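Local coordinates for protein polyketide synthase PksL (Bacillus subtilis, PDB 5E1V) that probably removes water from beta-hydroxyacyl intermediates carried on acyl carrier protein, acting as a dehydratase domain in bacillaene polyketide synthesis, at residues L192-S196 against L229-T235; E211-L216 against T270-V274. One frame throughout, in Å; residues are numbered along the deposited sequence.

Contact 1: L192-S196 against L229-T235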
ATOM      1  N   LEU A 192       6.211  -3.839   1.978  1.00 14.51           N
ATOM      2  CA  LEU A 192       7.016  -2.707   1.536  1.00 15.78           C
ATOM      3  C   LEU A 192       6.145  -1.478   1.370  1.00 16.02           C
ATOM      4  O   LEU A 192       6.526  -0.412   1.790  1.00 15.98           O
ATOM      5  CB  LEU A 192       7.695  -3.088   0.261  1.00 17.27           C
ATOM      6  CG  LEU A 192       8.793  -4.174   0.270  1.00 15.88           C
ATOM      7  CD1 LEU A 192       9.367  -4.316  -1.082  1.00 15.99           C
ATOM      8  CD2 LEU A 192       9.871  -3.798   1.278  1.00 17.41           C
ATOM      9  N   ILE A 193       4.967  -1.615   0.733  1.00 17.13           N
ATOM     10  CA  ILE A 193       4.139  -0.447   0.467  1.00 15.56           C
ATOM     11  C   ILE A 193       3.527   0.025   1.820  1.00 15.76           C
ATOM     12  O   ILE A 193       3.627   1.187   2.158  1.00 16.30           O
ATOM     13  CB  ILE A 193       2.999  -0.672  -0.547  1.00 15.77           C
ATOM     14  CG1 ILE A 193       3.458  -1.413  -1.836  1.00 16.00           C
ATOM     15  CG2 ILE A 193       2.402   0.711  -0.882  1.00 14.86           C
ATOM     16  CD1 ILE A 193       4.638  -0.848  -2.538  1.00 15.97           C
ATOM     17  N   ASP A 194       2.958  -0.879   2.612  1.00 15.48           N
ATOM     18  CA  ASP A 194       2.419  -0.464   3.886  1.00 15.45           C
ATOM     19  C   ASP A 194       3.502   0.207   4.780  1.00 16.09           C
ATOM     20  O   ASP A 194       3.267   1.237   5.436  1.00 16.62           O
ATOM     21  CB  ASP A 194       1.639  -1.599   4.579  1.00 16.13           C
ATOM     22  CG  ASP A 194       1.003  -1.154   5.841  1.00 16.55           C
ATOM     23  OD1 ASP A 194      -0.057  -0.438   5.784  1.00 16.56           O
ATOM     24  OD2 ASP A 194       1.622  -1.452   6.896  1.00 18.14           O
ATOM     25  N   GLY A 195       4.669  -0.421   4.837  1.00 16.95           N
ATOM     26  CA  GLY A 195       5.806   0.118   5.621  1.00 17.05           C
ATOM     27  C   GLY A 195       6.162   1.539   5.192  1.00 19.68           C
ATOM     28  O   GLY A 195       6.559   2.375   6.013  1.00 21.55           O
ATOM     29  N   SER A 196       6.022   1.815   3.900  1.00 17.98           N
ATOM     30  CA  SER A 196       6.272   3.130   3.366  1.00 19.23           C
ATOM     31  C   SER A 196       5.236   4.168   3.860  1.00 22.73           C
ATOM     32  O   SER A 196       5.644   5.323   4.157  1.00 24.08           O
ATOM     33  CB  SER A 196       6.320   3.106   1.844  1.00 17.40           C
ATOM     34  OG  SER A 196       7.424   2.331   1.306  1.00 18.34           O
ATOM     35  N   LEU A 229       8.463  -4.149  -6.985  1.00 13.41           N
ATOM     36  CA  LEU A 229       9.024  -3.959  -5.673  1.00 15.82           C
ATOM     37  C   LEU A 229       8.747  -5.179  -4.832  1.00 17.61           C
ATOM     38  O   LEU A 229       7.660  -5.334  -4.351  1.00 15.18           O
ATOM     39  CB  LEU A 229       8.400  -2.735  -4.995  1.00 16.65           C
ATOM     40  CG  LEU A 229       8.620  -1.480  -5.795  1.00 17.56           C
ATOM     41  CD1 LEU A 229       7.630  -0.379  -5.333  1.00 15.71           C
ATOM     42  CD2 LEU A 229      10.016  -1.024  -5.590  1.00 18.30           C
ATOM     43  N   GLN A 230       9.760  -6.024  -4.637  1.00 17.23           N
ATOM     44  CA  GLN A 230       9.539  -7.357  -4.067  1.00 19.24           C
ATOM     45  C   GLN A 230      10.165  -7.598  -2.706  1.00 19.11           C
ATOM     46  O   GLN A 230       9.476  -8.030  -1.787  1.00 18.85           O
ATOM     47  CB  GLN A 230      10.057  -8.404  -5.016  1.00 18.83           C
ATOM     48  CG  GLN A 230       9.537  -8.269  -6.441  1.00 20.86           C
ATOM     49  CD  GLN A 230       9.958  -9.361  -7.341  1.00 22.97           C
ATOM     50  OE1 GLN A 230      10.957  -9.237  -8.005  1.00 24.80           O
ATOM     51  NE2 GLN A 230       9.142 -10.389  -7.479  1.00 22.62           N
ATOM     52  N   THR A 231      11.487  -7.325  -2.601  1.00 20.01           N
ATOM     53  CA  THR A 231      12.304  -7.605  -1.393  1.00 22.37           C
ATOM     54  C   THR A 231      12.657  -6.402  -0.544  1.00 24.01           C
ATOM     55  O   THR A 231      12.826  -6.499   0.717  1.00 20.74           O
ATOM     56  CB  THR A 231      13.585  -8.318  -1.811  1.00 26.70           C
ATOM     57  OG1 THR A 231      14.138  -7.625  -2.965  1.00 24.67           O
ATOM     58  CG2 THR A 231      13.312  -9.713  -2.251  1.00 26.33           C
ATOM     59  N   ASP A 232      12.808  -5.252  -1.207  1.00 21.64           N
ATOM     60  CA  ASP A 232      13.370  -4.079  -0.532  1.00 23.71           C
ATOM     61  C   ASP A 232      13.091  -2.864  -1.385  1.00 22.54           C
ATOM     62  O   ASP A 232      12.852  -3.015  -2.585  1.00 23.28           O
ATOM     63  CB  ASP A 232      14.923  -4.256  -0.299  1.00 25.07           C
ATOM     64  CG  ASP A 232      15.708  -4.402  -1.594  1.00 24.59           C
ATOM     65  OD1 ASP A 232      15.847  -5.519  -2.108  1.00 25.11           O
ATOM     66  OD2 ASP A 232      16.096  -3.374  -2.181  1.00 28.21           O
ATOM     67  N   CYS A 233      13.131  -1.662  -0.772  1.00 23.80           N
ATOM     68  CA  CYS A 233      13.150  -0.479  -1.551  1.00 22.98           C
ATOM     69  C   CYS A 233      13.652   0.635  -0.698  1.00 25.18           C
ATOM     70  O   CYS A 233      13.745   0.507   0.562  1.00 21.08           O
ATOM     71  CB  CYS A 233      11.731  -0.171  -2.069  1.00 24.07           C
ATOM     72  SG  CYS A 233      10.517   0.061  -0.760  1.00 21.12           S
ATOM     73  N   MET A 234      13.940   1.752  -1.378  1.00 26.08           N
ATOM     74  CA  MET A 234      14.216   2.977  -0.717  1.00 25.36           C
ATOM     75  C   MET A 234      13.079   3.942  -1.027  1.00 24.82           C
ATOM     76  O   MET A 234      12.881   4.321  -2.163  1.00 27.66           O
ATOM     77  CB  MET A 234      15.572   3.525  -1.185  1.00 28.53           C
ATOM     78  CG  MET A 234      16.761   2.600  -0.860  1.00 31.74           C
ATOM     79  SD  MET A 234      17.276   2.909   0.846  1.00 36.48           S
ATOM     80  CE  MET A 234      18.566   1.680   1.058  1.00 39.86           C
ATOM     81  N   THR A 235      12.328   4.319  -0.015  1.00 22.58           N
ATOM     82  CA  THR A 235      11.203   5.253  -0.216  1.00 21.55           C
ATOM     83  C   THR A 235      11.464   6.677   0.286  1.00 21.04           C
ATOM     84  O   THR A 235      11.694   6.921   1.497  1.00 22.18           O
ATOM     85  CB  THR A 235       9.920   4.780   0.459  1.00 18.96           C
ATOM     86  OG1 THR A 235       9.649   3.452   0.028  1.00 19.85           O
ATOM     87  CG2 THR A 235       8.765   5.742   0.147  1.00 21.01           C
TER
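Leu-192 leans from helix 190-203 into the bend where residues 229-231 lead into strand 232-245, joining the central helix of a hotdog fold to the sheet it lies against. The helix segment and strand 232-235 run in nearly the same direction, 26° apart, with their axes 9.6 Å from each other. Followed outward, Leu-192 first sets its CB 4.3 Å from SG of Cys-233, a small, weakly polar group that suits this buried place. CG then lies beside the backbone N and anti to the carbonyl carbon (chi1 -68°), which carries the fork out to the bend. Of its two methyls, CD1 presses on main chain, 3.6 Å from the N of Asp-232, and also lies against the carbonyl carbon of Gln-230; CD2 touches CA of Asp-232 at 3.9 Å. A branched, apolar end can thus cover the inside of the turn, while Gln-230 points its CB away and gives its NE2 to the carbonyl of Phe-186.

Next along the helix, Ile-193 sends CD1 to CD1 of Leu-229 at 4.1 Å, the two side chains crossing at about a right angle. One turn on from Leu-192, the packing becomes polar: OG1 of Thr-235 donates to OG of Ser-196 at 2.8 Å, and that OG donates in turn to the carbonyl O of Leu-192 at 2.9 Å, tilted 27° from the carbonyl plane. The N of Ser-196 reaches the same O from the opposite face, so two donors grip it. Leu-253 and Phe-255 touch Ser-196 as well. Two small hydroxyls passing hydrogen bonds in one direction to a helix carbonyl let helix and strand meet closely in an apolar interior without burying any charge there.

Contact 2: E211-L216 against T270-V274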
ATOM      1  N   GLU A 211      -2.557  14.162  17.582  1.00 39.60           N
ATOM      2  CA  GLU A 211      -3.778  13.380  17.389  1.00 36.44           C
ATOM      3  C   GLU A 211      -3.409  11.907  17.519  1.00 36.45           C
ATOM      4  O   GLU A 211      -2.414  11.508  16.907  1.00 32.84           O
ATOM      5  CB  GLU A 211      -4.362  13.725  16.007  1.00 39.02           C
ATOM      6  CG  GLU A 211      -5.463  12.803  15.491  1.00 38.13           C
ATOM      7  CD  GLU A 211      -6.635  12.766  16.429  1.00 39.66           C
ATOM      8  OE1 GLU A 211      -7.424  13.736  16.392  1.00 39.27           O
ATOM      9  OE2 GLU A 211      -6.753  11.790  17.225  1.00 33.80           O
ATOM     10  N   GLN A 212      -4.160  11.095  18.296  1.00 33.50           N
ATOM     11  CA  GLN A 212      -3.851   9.659  18.359  1.00 37.23           C
ATOM     12  C   GLN A 212      -4.794   8.710  17.564  1.00 35.63           C
ATOM     13  O   GLN A 212      -4.495   7.516  17.516  1.00 38.64           O
ATOM     14  CB  GLN A 212      -3.725   9.114  19.813  1.00 40.16           C
ATOM     15  CG  GLN A 212      -2.791   9.832  20.772  1.00 40.23           C
ATOM     16  CD  GLN A 212      -1.291   9.508  20.610  1.00 41.91           C
ATOM     17  OE1 GLN A 212      -0.838   8.405  20.930  1.00 42.32           O
ATOM     18  NE2 GLN A 212      -0.505  10.501  20.194  1.00 41.36           N
ATOM     19  N   ARG A 213      -5.906   9.192  17.004  1.00 31.62           N
ATOM     20  CA  ARG A 213      -6.795   8.342  16.197  1.00 33.97           C
ATOM     21  C   ARG A 213      -6.069   8.040  14.911  1.00 34.86           C
ATOM     22  O   ARG A 213      -5.449   8.937  14.353  1.00 38.12           O
ATOM     23  CB  ARG A 213      -8.083   9.030  15.768  1.00 36.24           C
ATOM     24  CG  ARG A 213      -9.310   8.754  16.611  1.00 41.94           C
ATOM     25  CD  ARG A 213      -9.435   9.778  17.694  1.00 39.50           C
ATOM     26  NE  ARG A 213      -9.284  11.161  17.230  1.00 42.71           N
ATOM     27  CZ  ARG A 213     -10.271  12.028  16.983  1.00 46.03           C
ATOM     28  NH1 ARG A 213     -11.545  11.698  17.154  1.00 47.21           N
ATOM     29  NH2 ARG A 213      -9.972  13.260  16.570  1.00 48.01           N
ATOM     30  N   LEU A 214      -6.185   6.809  14.421  1.00 31.50           N
ATOM     31  CA  LEU A 214      -5.489   6.416  13.205  1.00 29.85           C
ATOM     32  C   LEU A 214      -6.070   7.048  11.955  1.00 26.11           C
ATOM     33  O   LEU A 214      -7.266   7.376  11.906  1.00 25.97           O
ATOM     34  CB  LEU A 214      -5.568   4.882  13.077  1.00 29.34           C
ATOM     35  CG  LEU A 214      -4.981   4.074  14.227  1.00 28.15           C
ATOM     36  CD1 LEU A 214      -5.333   2.590  14.105  1.00 27.87           C
ATOM     37  CD2 LEU A 214      -3.476   4.266  14.318  1.00 27.53           C
ATOM     38  N   TYR A 215      -5.253   7.180  10.906  1.00 24.07           N
ATOM     39  CA  TYR A 215      -5.750   7.588   9.606  1.00 24.79           C
ATOM     40  C   TYR A 215      -5.603   6.376   8.653  1.00 25.20           C
ATOM     41  O   TYR A 215      -4.479   5.969   8.421  1.00 20.49           O
ATOM     42  CB  TYR A 215      -4.925   8.730   9.004  1.00 27.21           C
ATOM     43  CG  TYR A 215      -4.923   9.993   9.805  1.00 29.29           C
ATOM     44  CD1 TYR A 215      -5.683  11.099   9.397  1.00 30.81           C
ATOM     45  CD2 TYR A 215      -4.165  10.088  10.972  1.00 32.81           C
ATOM     46  CE1 TYR A 215      -5.711  12.274  10.146  1.00 30.08           C
ATOM     47  CE2 TYR A 215      -4.182  11.245  11.724  1.00 33.13           C
ATOM     48  CZ  TYR A 215      -4.957  12.335  11.304  1.00 35.93           C
ATOM     49  OH  TYR A 215      -4.963  13.505  12.045  1.00 42.36           O
ATOM     50  N   LEU A 216      -6.704   5.891   8.093  1.00 27.18           N
ATOM     51  CA  LEU A 216      -6.688   4.716   7.178  1.00 24.64           C
ATOM     52  C   LEU A 216      -6.743   5.172   5.738  1.00 24.33           C
ATOM     53  O   LEU A 216      -7.229   6.291   5.441  1.00 20.41           O
ATOM     54  CB  LEU A 216      -7.872   3.830   7.474  1.00 26.18           C
ATOM     55  CG  LEU A 216      -7.778   3.149   8.853  1.00 29.56           C
ATOM     56  CD1 LEU A 216      -9.000   2.262   9.024  1.00 30.10           C
ATOM     57  CD2 LEU A 216      -6.490   2.363   9.102  1.00 29.79           C
ATOM     58  N   THR A 270      -3.884   9.525   0.058  1.00 21.32           N
ATOM     59  CA  THR A 270      -4.811  10.216   0.991  1.00 20.28           C
ATOM     60  C   THR A 270      -5.415   9.191   1.966  1.00 22.63           C
ATOM     61  O   THR A 270      -6.027   8.159   1.550  1.00 16.22           O
ATOM     62  CB  THR A 270      -6.018  10.842   0.270  1.00 21.42           C
ATOM     63  OG1 THR A 270      -5.592  11.586  -0.902  1.00 26.20           O
ATOM     64  CG2 THR A 270      -6.788  11.752   1.236  1.00 23.15           C
ATOM     65  N   SER A 271      -5.346   9.524   3.258  1.00 23.27           N
ATOM     66  CA  SER A 271      -5.938   8.752   4.327  1.00 20.09           C
ATOM     67  C   SER A 271      -6.847   9.638   5.190  1.00 23.90           C
ATOM     68  O   SER A 271      -6.741  10.871   5.176  1.00 19.71           O
ATOM     69  CB  SER A 271      -4.798   8.193   5.206  1.00 20.48           C
ATOM     70  OG  SER A 271      -3.933   7.368   4.444  1.00 17.04           O
ATOM     71  N   LYS A 272      -7.738   9.000   5.933  1.00 25.54           N
ATOM     72  CA  LYS A 272      -8.813   9.720   6.630  1.00 27.88           C
ATOM     73  C   LYS A 272      -8.871   9.270   8.050  1.00 27.20           C
ATOM     74  O   LYS A 272      -8.718   8.088   8.346  1.00 19.93           O
ATOM     75  CB  LYS A 272     -10.158   9.475   5.986  1.00 28.23           C
ATOM     76  CG  LYS A 272     -11.348  10.227   6.632  1.00 33.36           C
ATOM     77  CD  LYS A 272     -12.665   9.927   5.929  1.00 37.61           C
ATOM     78  CE  LYS A 272     -13.309   8.659   6.475  1.00 42.71           C
ATOM     79  NZ  LYS A 272     -14.352   8.096   5.555  1.00 47.68           N
ATOM     80  N   LEU A 273      -9.043  10.236   8.947  1.00 24.27           N
ATOM     81  CA  LEU A 273      -9.120   9.949  10.365  1.00 28.91           C
ATOM     82  C   LEU A 273     -10.198   8.959  10.717  1.00 23.94           C
ATOM     83  O   LEU A 273     -11.345   9.097  10.260  1.00 24.35           O
ATOM     84  CB  LEU A 273      -9.415  11.290  11.092  1.00 32.37           C
ATOM     85  CG  LEU A 273      -9.351  11.422  12.590  1.00 32.43           C
ATOM     86  CD1 LEU A 273      -7.934  11.308  13.111  1.00 30.08           C
ATOM     87  CD2 LEU A 273      -9.907  12.811  12.872  1.00 36.13           C
ATOM     88  N   VAL A 274      -9.853   7.974  11.557  1.00 25.53           N
ATOM     89  CA  VAL A 274     -10.847   7.105  12.165  1.00 27.94           C
ATOM     90  C   VAL A 274     -11.496   7.744  13.467  1.00 31.03           C
ATOM     91  O   VAL A 274     -12.679   8.184  13.400  1.00 30.25           O
ATOM     92  CB  VAL A 274     -10.283   5.686  12.458  1.00 28.25           C
ATOM     93  CG1 VAL A 274     -11.370   4.851  13.133  1.00 30.19           C
ATOM     94  CG2 VAL A 274      -9.839   4.980  11.171  1.00 29.41           C
TER
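The amide N of Val-274 donates to the carbonyl O of Leu-214 over 2.7 Å, nearly along the C=O axis, at the end of the antiparallel pairing of strands 215-225 and 262-273 in the hotdog fold. Further in, Leu-216 and Lys-272 form a hydrogen-bonded pair: Lys-272 N reaches Leu-216 O at 2.8 Å in the carbonyl plane, and Leu-216 N returns a bond to Lys-272 O. Tyr-215 and Leu-273 between them are a non-hydrogen-bonded pair with side chains on one face.

Before the strand begins, Glu-211 and Arg-213 form a salt bridge within their own segment. Arg-213 grips side-on, NH2 to OE1 at 2.6 Å and NE to OE2, in its guanidinium plane but from above the carboxylate plane; its backbone N also donates to OE2, which therefore has two donors. With CG anti to the backbone N (chi1 167°) and a bend at chi2, the carboxylate of Glu-211 curls back toward Arg-213. With an alanine here in place of Glu-211, the guanidinium of Arg-213 would probably be left without its mate and free to swing off Leu-273, and the backbone N of Arg-213 would lose this acceptor.

Leucine suits position 273 because its forked end fills the space among these groups: CD1 lies 3.5 Å from CB of Arg-213 and also meets CG of Glu-211, while CD2 sits over one face of the guanidinium. On the opposite side of the sheet, Leu-216 CD1 touches Val-274 CG2 at 3.6 Å. The CH-pi contact of Tyr-215 is off-centre, with Leu-273 CD1 3.9 Å from the ring centroid and displaced toward the rim.

How the contacts relate
Contact 1 and contact 2 belong to the same hotdog half, their centres 21 Å apart and their nearest atoms about 8 Å apart. Strands 215-225 and 232-245 are consecutive in the chain, yet 262-273 and 248-256 lie between them in the sheet. Strand 248-256 connects the contacts: Phe-255 meets Ser-196, Leu-229 and Thr-235 of contact 1, whereas Ile-249 meets Tyr-215 and Ser-271 of contact 2. Contact 1 seats the helix carrying Asp-194, which bonds weakly to His-152 and whose position on the hotdog helix is consistent with the active-site aspartate of related dehydratase domains. Contact 2, only partly buried, pairs the start of strand 215-225 with the end of 262-273.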